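Local atomic coordinates of MAU2 chromatid cohesion factor homolog (PDB entry 4XDN), a protein that forms a complex with SCC2 that is required for cohesin to associate with chromosomes, and so takes part in sister chromatid cohesion. Residues S111-E114 with R115-H119; V222-L225 with L226-F230; K380-L383 with E384-F388. All coordinates share one frame; numbering follows the deposited sequence.

Contact 1: residues S111-E114 with R115-H119. With SO4 (sulfate ion), chain D.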
ATOM      1  N   SER A 111       2.385  36.493  -4.022  1.00 37.14           N
ATOM      2  CA  SER A 111       2.508  37.776  -4.704  1.00 38.63           C
ATOM      3  C   SER A 111       1.610  37.815  -5.930  1.00 38.25           C
ATOM      4  O   SER A 111       0.897  38.791  -6.155  1.00 41.08           O
ATOM      5  CB  SER A 111       3.958  38.036  -5.113  1.00 39.27           C
ATOM      6  OG  SER A 111       4.775  38.259  -3.979  1.00 41.54           O
ATOM      7  N   LEU A 112       1.649  36.747  -6.721  1.00 35.26           N
ATOM      8  CA  LEU A 112       0.828  36.657  -7.921  1.00 34.23           C
ATOM      9  C   LEU A 112      -0.652  36.756  -7.573  1.00 33.88           C
ATOM     10  O   LEU A 112      -1.402  37.485  -8.221  1.00 33.82           O
ATOM     11  CB  LEU A 112       1.106  35.351  -8.665  1.00 34.50           C
ATOM     12  CG  LEU A 112       0.338  35.140  -9.972  1.00 35.68           C
ATOM     13  CD1 LEU A 112       0.717  36.195 -11.003  1.00 38.14           C
ATOM     14  CD2 LEU A 112       0.599  33.747 -10.513  1.00 34.89           C
ATOM     15  N   LYS A 113      -1.059  36.021  -6.543  1.00 33.56           N
ATOM     16  CA  LYS A 113      -2.446  36.005  -6.099  1.00 33.78           C
ATOM     17  C   LYS A 113      -2.953  37.412  -5.791  1.00 35.12           C
ATOM     18  O   LYS A 113      -4.014  37.813  -6.268  1.00 36.81           O
ATOM     19  CB  LYS A 113      -2.591  35.113  -4.862  1.00 34.73           C
ATOM     20  CG  LYS A 113      -3.980  35.123  -4.237  1.00 35.14           C
ATOM     21  CD  LYS A 113      -4.027  34.287  -2.970  1.00 37.51           C
ATOM     22  CE  LYS A 113      -5.284  34.578  -2.160  1.00 41.97           C
ATOM     23  NZ  LYS A 113      -5.358  33.749  -0.928  1.00 45.15           N
ATOM     24  N   GLU A 114      -2.189  38.155  -4.997  1.00 35.20           N
ATOM     25  CA  GLU A 114      -2.583  39.504  -4.607  1.00 40.72           C
ATOM     26  C   GLU A 114      -2.670  40.439  -5.813  1.00 37.97           C
ATOM     27  O   GLU A 114      -3.526  41.321  -5.857  1.00 37.01           O
ATOM     28  CB  GLU A 114      -1.604  40.069  -3.576  1.00 47.23           C
ATOM     29  CG  GLU A 114      -1.856  41.532  -3.229  1.00 57.01           C
ATOM     30  CD  GLU A 114      -1.037  42.009  -2.045  1.00 65.19           C
ATOM     31  OE1 GLU A 114      -0.207  41.227  -1.536  1.00 68.30           O
ATOM     32  OE2 GLU A 114      -1.225  43.170  -1.622  1.00 68.50           O
ATOM     33  N   ARG A 115      -1.790  40.244  -6.791  1.00 37.48           N
ATOM     34  CA  ARG A 115      -1.812  41.073  -7.987  1.00 36.05           C
ATOM     35  C   ARG A 115      -3.046  40.759  -8.825  1.00 35.53           C
ATOM     36  O   ARG A 115      -3.700  41.663  -9.341  1.00 35.30           O
ATOM     37  CB  ARG A 115      -0.548  40.874  -8.826  1.00 37.62           C
ATOM     38  CG  ARG A 115      -0.332  41.981  -9.843  1.00 38.94           C
ATOM     39  CD  ARG A 115       0.592  41.573 -10.976  1.00 38.28           C
ATOM     40  NE  ARG A 115       0.656  42.613 -12.002  1.00 38.50           N
ATOM     41  CZ  ARG A 115       1.184  42.451 -13.211  1.00 40.55           C
ATOM     42  NH1 ARG A 115       1.705  41.283 -13.567  1.00 39.66           N
ATOM     43  NH2 ARG A 115       1.190  43.460 -14.070  1.00 40.58           N
ATOM     44  N   LEU A 116      -3.361  39.474  -8.955  1.00 32.72           N
ATOM     45  CA  LEU A 116      -4.536  39.049  -9.711  1.00 32.64           C
ATOM     46  C   LEU A 116      -5.818  39.615  -9.108  1.00 33.12           C
ATOM     47  O   LEU A 116      -6.719  40.041  -9.829  1.00 31.48           O
ATOM     48  CB  LEU A 116      -4.621  37.522  -9.762  1.00 32.60           C
ATOM     49  CG  LEU A 116      -3.537  36.802 -10.567  1.00 31.08           C
ATOM     50  CD1 LEU A 116      -3.648  35.297 -10.374  1.00 33.09           C
ATOM     51  CD2 LEU A 116      -3.629  37.157 -12.037  1.00 31.10           C
ATOM     52  N   GLN A 117      -5.891  39.618  -7.782  1.00 34.26           N
ATOM     53  CA  GLN A 117      -7.069  40.117  -7.084  1.00 38.87           C
ATOM     54  C   GLN A 117      -7.288  41.603  -7.366  1.00 40.89           C
ATOM     55  O   GLN A 117      -8.419  42.082  -7.361  1.00 43.18           O
ATOM     56  CB  GLN A 117      -6.938  39.866  -5.578  1.00 41.48           C
ATOM     57  CG  GLN A 117      -7.068  38.393  -5.196  1.00 44.68           C
ATOM     58  CD  GLN A 117      -6.779  38.129  -3.726  1.00 49.18           C
ATOM     59  OE1 GLN A 117      -5.784  38.607  -3.177  1.00 51.01           O
ATOM     60  NE2 GLN A 117      -7.649  37.359  -3.084  1.00 51.82           N
ATOM     61  N   THR A 118      -6.204  42.324  -7.631  1.00 44.83           N
ATOM     62  CA  THR A 118      -6.286  43.751  -7.930  1.00 48.86           C
ATOM     63  C   THR A 118      -6.961  44.012  -9.281  1.00 49.57           C
ATOM     64  O   THR A 118      -7.576  45.060  -9.480  1.00 51.08           O
ATOM     65  CB  THR A 118      -4.884  44.398  -7.931  1.00 51.94           C
ATOM     66  OG1 THR A 118      -4.240  44.145  -6.676  1.00 52.07           O
ATOM     67  CG2 THR A 118      -4.970  45.907  -8.153  1.00 56.38           C
ATOM     68  N   HIS A 119      -6.846  43.056 -10.200  1.00 46.97           N
ATOM     69  CA  HIS A 119      -7.391  43.208 -11.551  1.00 48.17           C
ATOM     70  C   HIS A 119      -8.627  42.344 -11.790  1.00 45.03           C
ATOM     71  O   HIS A 119      -9.247  42.425 -12.849  1.00 42.83           O
ATOM     72  CB  HIS A 119      -6.323  42.858 -12.590  1.00 52.95           C
ATOM     73  CG  HIS A 119      -5.120  43.747 -12.545  1.00 59.69           C
ATOM     74  ND1 HIS A 119      -4.139  43.624 -11.588  1.00 61.86           N
ATOM     75  CD2 HIS A 119      -4.745  44.776 -13.341  1.00 63.93           C
ATOM     76  CE1 HIS A 119      -3.207  44.539 -11.796  1.00 65.62           C
ATOM     77  NE2 HIS A 119      -3.551  45.250 -12.854  1.00 66.02           N
TER
HETATM   78  S   SO4 D 702      -0.114  46.269 -11.473  1.00 96.99           S
HETATM   79  O1  SO4 D 702       0.002  44.935 -10.892  1.00 96.32           O
HETATM   80  O2  SO4 D 702      -0.273  46.158 -12.920  1.00 96.39           O
HETATM   81  O3  SO4 D 702      -1.276  46.948 -10.906  1.00 99.34           O
HETATM   82  O4  SO4 D 702       1.091  47.037 -11.171  1.00 96.33           O
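Glu114 and Thr118, one turn apart on helix 102-119, meet through side chain and backbone: Thr118 OG1 donates to Glu114 O at 3.0 Å, while Thr118 N reaches the same carbonyl weakly at 3.4 Å. The hydroxyl lies next to its backbone N (chi1 -56°), which turns it back over the preceding turn. On the buried side, Leu112 CG packs against Leu116 CD1 at 4.0 Å; Phe89 meets Leu112, and Ile129 meets Leu116. The methylene CE of Lys113 meets the amide NE2 of Gln117 at 3.8 Å, the two chains crossing at a slant, and the extended lysine ends in a salt bridge with Glu133. Arg115, its CG anti to the backbone N (chi1 -163°), stretches outward so that the guanidinium edge faces a sulfate ion, probably from the crystallisation liquor: NE binds O1 at 2.7 Å and 158°, with NH2 bound to O2. Asp84 takes NH1 in a salt bridge. His119 ND1 bonds to Arg115 O at 3.0 Å, almost within the imidazole plane; this helps fix the ring, whose CE1 side faces the same sulfate. These are the last turns of a helix packed between helices 81-98 and 126-144 in a predominantly helical solenoid.

Contact 2: residues V222-L225 with L226-F230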
ATOM      1  N   VAL A 222     -11.993   4.619  -1.427  1.00 25.89           N
ATOM      2  CA  VAL A 222     -11.783   3.189  -1.246  1.00 29.92           C
ATOM      3  C   VAL A 222     -10.299   2.875  -1.067  1.00 28.53           C
ATOM      4  O   VAL A 222      -9.929   2.104  -0.181  1.00 27.15           O
ATOM      5  CB  VAL A 222     -12.348   2.381  -2.438  1.00 31.69           C
ATOM      6  CG1 VAL A 222     -11.946   0.909  -2.349  1.00 33.14           C
ATOM      7  CG2 VAL A 222     -13.864   2.506  -2.484  1.00 32.14           C
ATOM      8  N   ASN A 223      -9.454   3.482  -1.897  1.00 28.58           N
ATOM      9  CA  ASN A 223      -8.018   3.241  -1.815  1.00 28.84           C
ATOM     10  C   ASN A 223      -7.462   3.682  -0.466  1.00 27.24           C
ATOM     11  O   ASN A 223      -6.640   2.988   0.130  1.00 26.85           O
ATOM     12  CB  ASN A 223      -7.276   3.963  -2.942  1.00 28.18           C
ATOM     13  CG  ASN A 223      -6.042   3.203  -3.416  1.00 29.35           C
ATOM     14  OD1 ASN A 223      -5.674   3.275  -4.590  1.00 29.19           O
ATOM     15  ND2 ASN A 223      -5.408   2.460  -2.510  1.00 30.80           N
ATOM     16  N   TYR A 224      -7.911   4.836   0.016  1.00 26.47           N
ATOM     17  CA  TYR A 224      -7.506   5.311   1.336  1.00 30.03           C
ATOM     18  C   TYR A 224      -7.880   4.303   2.422  1.00 30.63           C
ATOM     19  O   TYR A 224      -7.075   3.998   3.299  1.00 31.16           O
ATOM     20  CB  TYR A 224      -8.143   6.666   1.648  1.00 28.89           C
ATOM     21  CG  TYR A 224      -8.263   6.940   3.131  1.00 28.75           C
ATOM     22  CD1 TYR A 224      -7.175   7.391   3.866  1.00 26.59           C
ATOM     23  CD2 TYR A 224      -9.464   6.738   3.797  1.00 29.13           C
ATOM     24  CE1 TYR A 224      -7.280   7.638   5.221  1.00 27.48           C
ATOM     25  CE2 TYR A 224      -9.580   6.980   5.153  1.00 29.79           C
ATOM     26  CZ  TYR A 224      -8.484   7.429   5.860  1.00 29.29           C
ATOM     27  OH  TYR A 224      -8.599   7.670   7.209  1.00 32.86           O
ATOM     28  N   LEU A 225      -9.107   3.796   2.357  1.00 30.22           N
ATOM     29  CA  LEU A 225      -9.597   2.850   3.353  1.00 30.63           C
ATOM     30  C   LEU A 225      -8.796   1.552   3.312  1.00 29.70           C
ATOM     31  O   LEU A 225      -8.463   0.991   4.354  1.00 30.08           O
ATOM     32  CB  LEU A 225     -11.086   2.564   3.134  1.00 32.90           C
ATOM     33  CG  LEU A 225     -12.043   3.738   3.369  1.00 33.78           C
ATOM     34  CD1 LEU A 225     -13.438   3.390   2.886  1.00 33.71           C
ATOM     35  CD2 LEU A 225     -12.080   4.137   4.839  1.00 35.04           C
ATOM     36  N   LEU A 226      -8.485   1.083   2.108  1.00 28.00           N
ATOM     37  CA  LEU A 226      -7.696  -0.133   1.945  1.00 29.72           C
ATOM     38  C   LEU A 226      -6.272   0.054   2.466  1.00 30.02           C
ATOM     39  O   LEU A 226      -5.703  -0.857   3.068  1.00 31.90           O
ATOM     40  CB  LEU A 226      -7.666  -0.557   0.477  1.00 30.88           C
ATOM     41  CG  LEU A 226      -8.942  -1.203  -0.064  1.00 31.38           C
ATOM     42  CD1 LEU A 226      -8.870  -1.317  -1.579  1.00 33.35           C
ATOM     43  CD2 LEU A 226      -9.168  -2.572   0.560  1.00 30.68           C
ATOM     44  N   ASN A 227      -5.703   1.234   2.234  1.00 26.89           N
ATOM     45  CA  ASN A 227      -4.367   1.552   2.732  1.00 26.73           C
ATOM     46  C   ASN A 227      -4.306   1.490   4.252  1.00 28.75           C
ATOM     47  O   ASN A 227      -3.273   1.138   4.824  1.00 34.82           O
ATOM     48  CB  ASN A 227      -3.928   2.942   2.262  1.00 27.81           C
ATOM     49  CG  ASN A 227      -3.795   3.037   0.756  1.00 28.98           C
ATOM     50  OD1 ASN A 227      -3.699   2.023   0.067  1.00 30.42           O
ATOM     51  ND2 ASN A 227      -3.790   4.262   0.236  1.00 30.40           N
ATOM     52  N   GLU A 228      -5.416   1.841   4.896  1.00 28.36           N
ATOM     53  CA  GLU A 228      -5.511   1.836   6.354  1.00 30.19           C
ATOM     54  C   GLU A 228      -6.169   0.555   6.869  1.00 32.53           C
ATOM     55  O   GLU A 228      -6.283   0.350   8.079  1.00 33.77           O
ATOM     56  CB  GLU A 228      -6.302   3.055   6.834  1.00 33.33           C
ATOM     57  CG  GLU A 228      -5.663   4.398   6.499  1.00 36.56           C
ATOM     58  CD  GLU A 228      -4.370   4.647   7.260  1.00 40.43           C
ATOM     59  OE1 GLU A 228      -4.119   3.952   8.265  1.00 42.66           O
ATOM     60  OE2 GLU A 228      -3.604   5.543   6.850  1.00 41.07           O
ATOM     61  N   ARG A 229      -6.595  -0.297   5.940  1.00 31.65           N
ATOM     62  CA  ARG A 229      -7.339  -1.513   6.262  1.00 33.70           C
ATOM     63  C   ARG A 229      -8.583  -1.209   7.093  1.00 35.27           C
ATOM     64  O   ARG A 229      -8.991  -2.014   7.929  1.00 37.98           O
ATOM     65  CB  ARG A 229      -6.446  -2.521   7.002  1.00 35.07           C
ATOM     66  CG  ARG A 229      -5.267  -3.039   6.184  1.00 34.39           C
ATOM     67  CD  ARG A 229      -5.717  -3.735   4.911  1.00 35.61           C
ATOM     68  NE  ARG A 229      -5.137  -5.073   4.783  1.00 49.27           N
ATOM     69  CZ  ARG A 229      -5.796  -6.215   4.965  1.00 58.05           C
ATOM     70  NH1 ARG A 229      -7.085  -6.224   5.282  1.00 61.98           N
ATOM     71  NH2 ARG A 229      -5.159  -7.365   4.821  1.00 62.97           N
ATOM     72  N   PHE A 230      -9.181  -0.046   6.860  1.00 32.52           N
ATOM     73  CA  PHE A 230     -10.455   0.285   7.484  1.00 33.94           C
ATOM     74  C   PHE A 230     -11.576  -0.454   6.767  1.00 34.93           C
ATOM     75  O   PHE A 230     -11.486  -0.692   5.562  1.00 33.58           O
ATOM     76  CB  PHE A 230     -10.724   1.793   7.441  1.00 33.07           C
ATOM     77  CG  PHE A 230      -9.855   2.603   8.362  1.00 33.16           C
ATOM     78  CD1 PHE A 230      -9.540   2.147   9.632  1.00 33.76           C
ATOM     79  CD2 PHE A 230      -9.360   3.832   7.957  1.00 33.15           C
ATOM     80  CE1 PHE A 230      -8.746   2.896  10.476  1.00 35.46           C
ATOM     81  CE2 PHE A 230      -8.564   4.588   8.798  1.00 33.50           C
ATOM     82  CZ  PHE A 230      -8.258   4.119  10.061  1.00 34.88           C
TER
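Leu225 and Phe230 form the apolar centre: the leucine methyl CD2 sits 3.8 Å from Phe230 CB, near the plane of the ring and at its edge, the two side chains crossing at about a right angle. Tyr224 has CG anti to the backbone N (chi1 156°), which brings its ring to Glu228 and Phe230; its OH comes to the same phenylalanine edge, 3.5 Å from Phe230 CE2. Glu228 CB lies over one face of the Phe230 ring, toward its rim, and Glu228 CG in turn lies 3.8 Å from Tyr224 CE1. Further back, Val222 and Leu226 run side by side in the same direction, CG1 to CD1 at 3.9 Å; Leu226 continues onto Val262 and Ile263 of helix 250-266.

Phe230 can fold back because helix 212-228 ends in a Schellman motif. Arg229 takes a positive phi of 55°, Phe230 N bonds to Leu225 O at 2.8 Å, and Arg229 N makes a weaker bond to Leu226 O. Tyr224 OH is hydrogen-bonded to His193, whose ring also meets Phe230 edge-to-face, and Lys197 adds a cation-pi contact.

At the polar edge, Asn227 N donates to Asn223 O at 2.9 Å, and the two amide planes stand 52° apart. Asn223 OD1 receives a bond from Trp255, whereas its ND2 bonds to the backbone of another protein chain, probably SCC2; Asn227 ND2 reaches a polar side chain of that chain. The salt bridges of Arg229 to Asp494 and Glu447 tie the helix end within the chain. The chemistry implies a helix end held inward by apolar contacts and salt bridges together, and meeting the other chain through asparagine hydrogen bonds and the packing of Leu226.

Contact 3: residues K380-L383 with E384-F388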
ATOM      1  N   LYS A 380      11.405  -0.518  -7.112  1.00 29.92           N
ATOM      2  CA  LYS A 380      12.296  -1.226  -6.201  1.00 31.95           C
ATOM      3  C   LYS A 380      11.513  -1.874  -5.064  1.00 30.38           C
ATOM      4  O   LYS A 380      11.879  -2.947  -4.585  1.00 29.47           O
ATOM      5  CB  LYS A 380      13.358  -0.275  -5.647  1.00 32.95           C
ATOM      6  CG  LYS A 380      14.461   0.054  -6.648  1.00 34.97           C
ATOM      7  CD  LYS A 380      15.214   1.322  -6.277  1.00 37.37           C
ATOM      8  CE  LYS A 380      15.887   1.206  -4.921  1.00 40.60           C
ATOM      9  NZ  LYS A 380      16.645   2.441  -4.576  1.00 43.29           N
ATOM     10  N   SER A 381      10.430  -1.232  -4.641  1.00 29.39           N
ATOM     11  CA  SER A 381       9.584  -1.793  -3.592  1.00 32.29           C
ATOM     12  C   SER A 381       8.908  -3.062  -4.096  1.00 31.31           C
ATOM     13  O   SER A 381       8.711  -4.011  -3.340  1.00 34.08           O
ATOM     14  CB  SER A 381       8.534  -0.780  -3.131  1.00 35.93           C
ATOM     15  OG  SER A 381       7.529  -0.600  -4.113  1.00 39.00           O
ATOM     16  N   ILE A 382       8.554  -3.073  -5.378  1.00 30.70           N
ATOM     17  CA  ILE A 382       7.957  -4.254  -5.991  1.00 30.60           C
ATOM     18  C   ILE A 382       8.964  -5.398  -5.979  1.00 32.77           C
ATOM     19  O   ILE A 382       8.604  -6.539  -5.692  1.00 30.72           O
ATOM     20  CB  ILE A 382       7.484  -3.976  -7.435  1.00 30.55           C
ATOM     21  CG1 ILE A 382       6.299  -3.006  -7.412  1.00 30.15           C
ATOM     22  CG2 ILE A 382       7.088  -5.279  -8.140  1.00 31.69           C
ATOM     23  CD1 ILE A 382       5.808  -2.566  -8.782  1.00 31.84           C
ATOM     24  N   LEU A 383      10.222  -5.095  -6.287  1.00 33.23           N
ATOM     25  CA  LEU A 383      11.282  -6.096  -6.198  1.00 33.79           C
ATOM     26  C   LEU A 383      11.358  -6.637  -4.773  1.00 33.49           C
ATOM     27  O   LEU A 383      11.549  -7.834  -4.561  1.00 34.05           O
ATOM     28  CB  LEU A 383      12.638  -5.512  -6.607  1.00 33.40           C
ATOM     29  CG  LEU A 383      12.811  -4.997  -8.038  1.00 34.91           C
ATOM     30  CD1 LEU A 383      14.214  -4.428  -8.223  1.00 35.54           C
ATOM     31  CD2 LEU A 383      12.545  -6.090  -9.066  1.00 38.47           C
ATOM     32  N   GLU A 384      11.203  -5.744  -3.801  1.00 33.60           N
ATOM     33  CA  GLU A 384      11.276  -6.128  -2.398  1.00 35.94           C
ATOM     34  C   GLU A 384      10.084  -6.997  -2.003  1.00 34.88           C
ATOM     35  O   GLU A 384      10.215  -7.892  -1.168  1.00 32.83           O
ATOM     36  CB  GLU A 384      11.353  -4.886  -1.511  1.00 40.18           C
ATOM     37  CG  GLU A 384      12.696  -4.176  -1.581  1.00 44.93           C
ATOM     38  CD  GLU A 384      12.683  -2.820  -0.904  1.00 49.77           C
ATOM     39  OE1 GLU A 384      11.642  -2.451  -0.319  1.00 51.65           O
ATOM     40  OE2 GLU A 384      13.715  -2.119  -0.962  1.00 52.75           O
ATOM     41  N   PHE A 385       8.927  -6.736  -2.606  1.00 34.58           N
ATOM     42  CA  PHE A 385       7.747  -7.562  -2.371  1.00 31.92           C
ATOM     43  C   PHE A 385       7.958  -8.974  -2.917  1.00 32.96           C
ATOM     44  O   PHE A 385       7.557  -9.953  -2.289  1.00 32.62           O
ATOM     45  CB  PHE A 385       6.503  -6.941  -3.010  1.00 28.69           C
ATOM     46  CG  PHE A 385       5.878  -5.840  -2.194  1.00 28.93           C
ATOM     47  CD1 PHE A 385       5.374  -6.094  -0.930  1.00 29.63           C
ATOM     48  CD2 PHE A 385       5.770  -4.555  -2.704  1.00 28.74           C
ATOM     49  CE1 PHE A 385       4.792  -5.085  -0.182  1.00 31.69           C
ATOM     50  CE2 PHE A 385       5.187  -3.542  -1.961  1.00 28.85           C
ATOM     51  CZ  PHE A 385       4.698  -3.808  -0.700  1.00 29.62           C
ATOM     52  N   CYS A 386       8.590  -9.069  -4.083  1.00 32.76           N
ATOM     53  CA  CYS A 386       8.834 -10.359  -4.721  1.00 33.96           C
ATOM     54  C   CYS A 386       9.709 -11.252  -3.851  1.00 36.44           C
ATOM     55  O   CYS A 386       9.423 -12.436  -3.680  1.00 37.17           O
ATOM     56  CB  CYS A 386       9.492 -10.169  -6.089  1.00 34.91           C
ATOM     57  SG  CYS A 386       8.400  -9.498  -7.370  1.00 32.45           S
ATOM     58  N   GLU A 387      10.740 -10.674  -3.276  1.00 36.29           N
ATOM     59  CA  GLU A 387      11.648 -11.383  -2.422  1.00 38.55           C
ATOM     60  C   GLU A 387      10.996 -11.757  -1.131  1.00 36.71           C
ATOM     61  O   GLU A 387      11.200 -12.800  -0.609  1.00 35.08           O
ATOM     62  CB  GLU A 387      12.858 -10.526  -2.076  1.00 42.52           C
ATOM     63  CG  GLU A 387      13.888 -10.362  -3.152  1.00 48.28           C
ATOM     64  CD  GLU A 387      14.641 -11.624  -3.482  1.00 54.61           C
ATOM     65  OE1 GLU A 387      14.537 -12.606  -2.719  1.00 56.20           O
ATOM     66  OE2 GLU A 387      15.333 -11.622  -4.514  1.00 59.07           O
ATOM     67  N   PHE A 388      10.232 -10.851  -0.604  1.00 33.28           N
ATOM     68  CA  PHE A 388       9.577 -11.076   0.682  1.00 31.80           C
ATOM     69  C   PHE A 388       8.603 -12.247   0.603  1.00 32.54           C
ATOM     70  O   PHE A 388       8.612 -13.129   1.459  1.00 31.59           O
ATOM     71  CB  PHE A 388       8.835  -9.823   1.151  1.00 30.71           C
ATOM     72  CG  PHE A 388       7.949 -10.062   2.344  1.00 27.98           C
ATOM     73  CD1 PHE A 388       8.485 -10.129   3.619  1.00 27.83           C
ATOM     74  CD2 PHE A 388       6.584 -10.230   2.189  1.00 27.11           C
ATOM     75  CE1 PHE A 388       7.678 -10.355   4.718  1.00 27.06           C
ATOM     76  CE2 PHE A 388       5.769 -10.457   3.285  1.00 28.07           C
ATOM     77  CZ  PHE A 388       6.317 -10.519   4.551  1.00 27.44           C
TER
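Phe385 N bonds to Ser381 O at 2.8 Å, the shortest of four successive backbone bonds of the i to i+4 alpha-helical pattern within the long helix 369-398. Glu384 N to Lys380 O, Cys386 N to Ile382 O and Glu387 N to Leu383 O complete the series. Lys380 and Glu384 are oppositely charged but do not join: NZ and OE2 are 6.5 Å apart. Lys380 NZ bonds instead to a polar side chain of another protein chain, probably SCC2, and Ser381 OG bonds back to Thr378 O. Glu384 has its CG next to the backbone N (chi1 -72°) and an extended chain, which lays CG 3.3 Å from Lys380 O and OE1 3.9 Å from Ser381 CA.

Phe385 also folds back along the helix, and its ring edge meets Ile382 CA; CD2 lies 3.1 Å from Ser381 O, approached obliquely. Pro411 and Ser412 pack on this ring, and the other chain lays its backbone against it. On a neighbouring flank, Leu383 and Cys386 rest on helix 339-360, at Tyr352 and Val351 respectively. Ile382 joins them there through Thr355, and its CG2 lies 4.5 Å from Cys386 SG.

How the contacts relate
From the N terminus the three contacts follow in series, and none nests in or crosses another. The segments of each are continuous, so no long loop is closed: contacts 1 and 3 lie within one helix and use the i to i+4 spacing, and contact 2 spans a helix end and the turn after it. Contact 1, its centre about 42 Å from the centre of the chain, packs helix 102-119 against helices 81-98 and 126-144. Contact 2 sits near the middle, linking the end of helix 212-228 to helices 193-206 and 250-266. Contact 3 packs helix 369-398 on 339-360. The nearest atoms of contacts 2 and 3 are about 10 Å apart, and both touch the other protein chain.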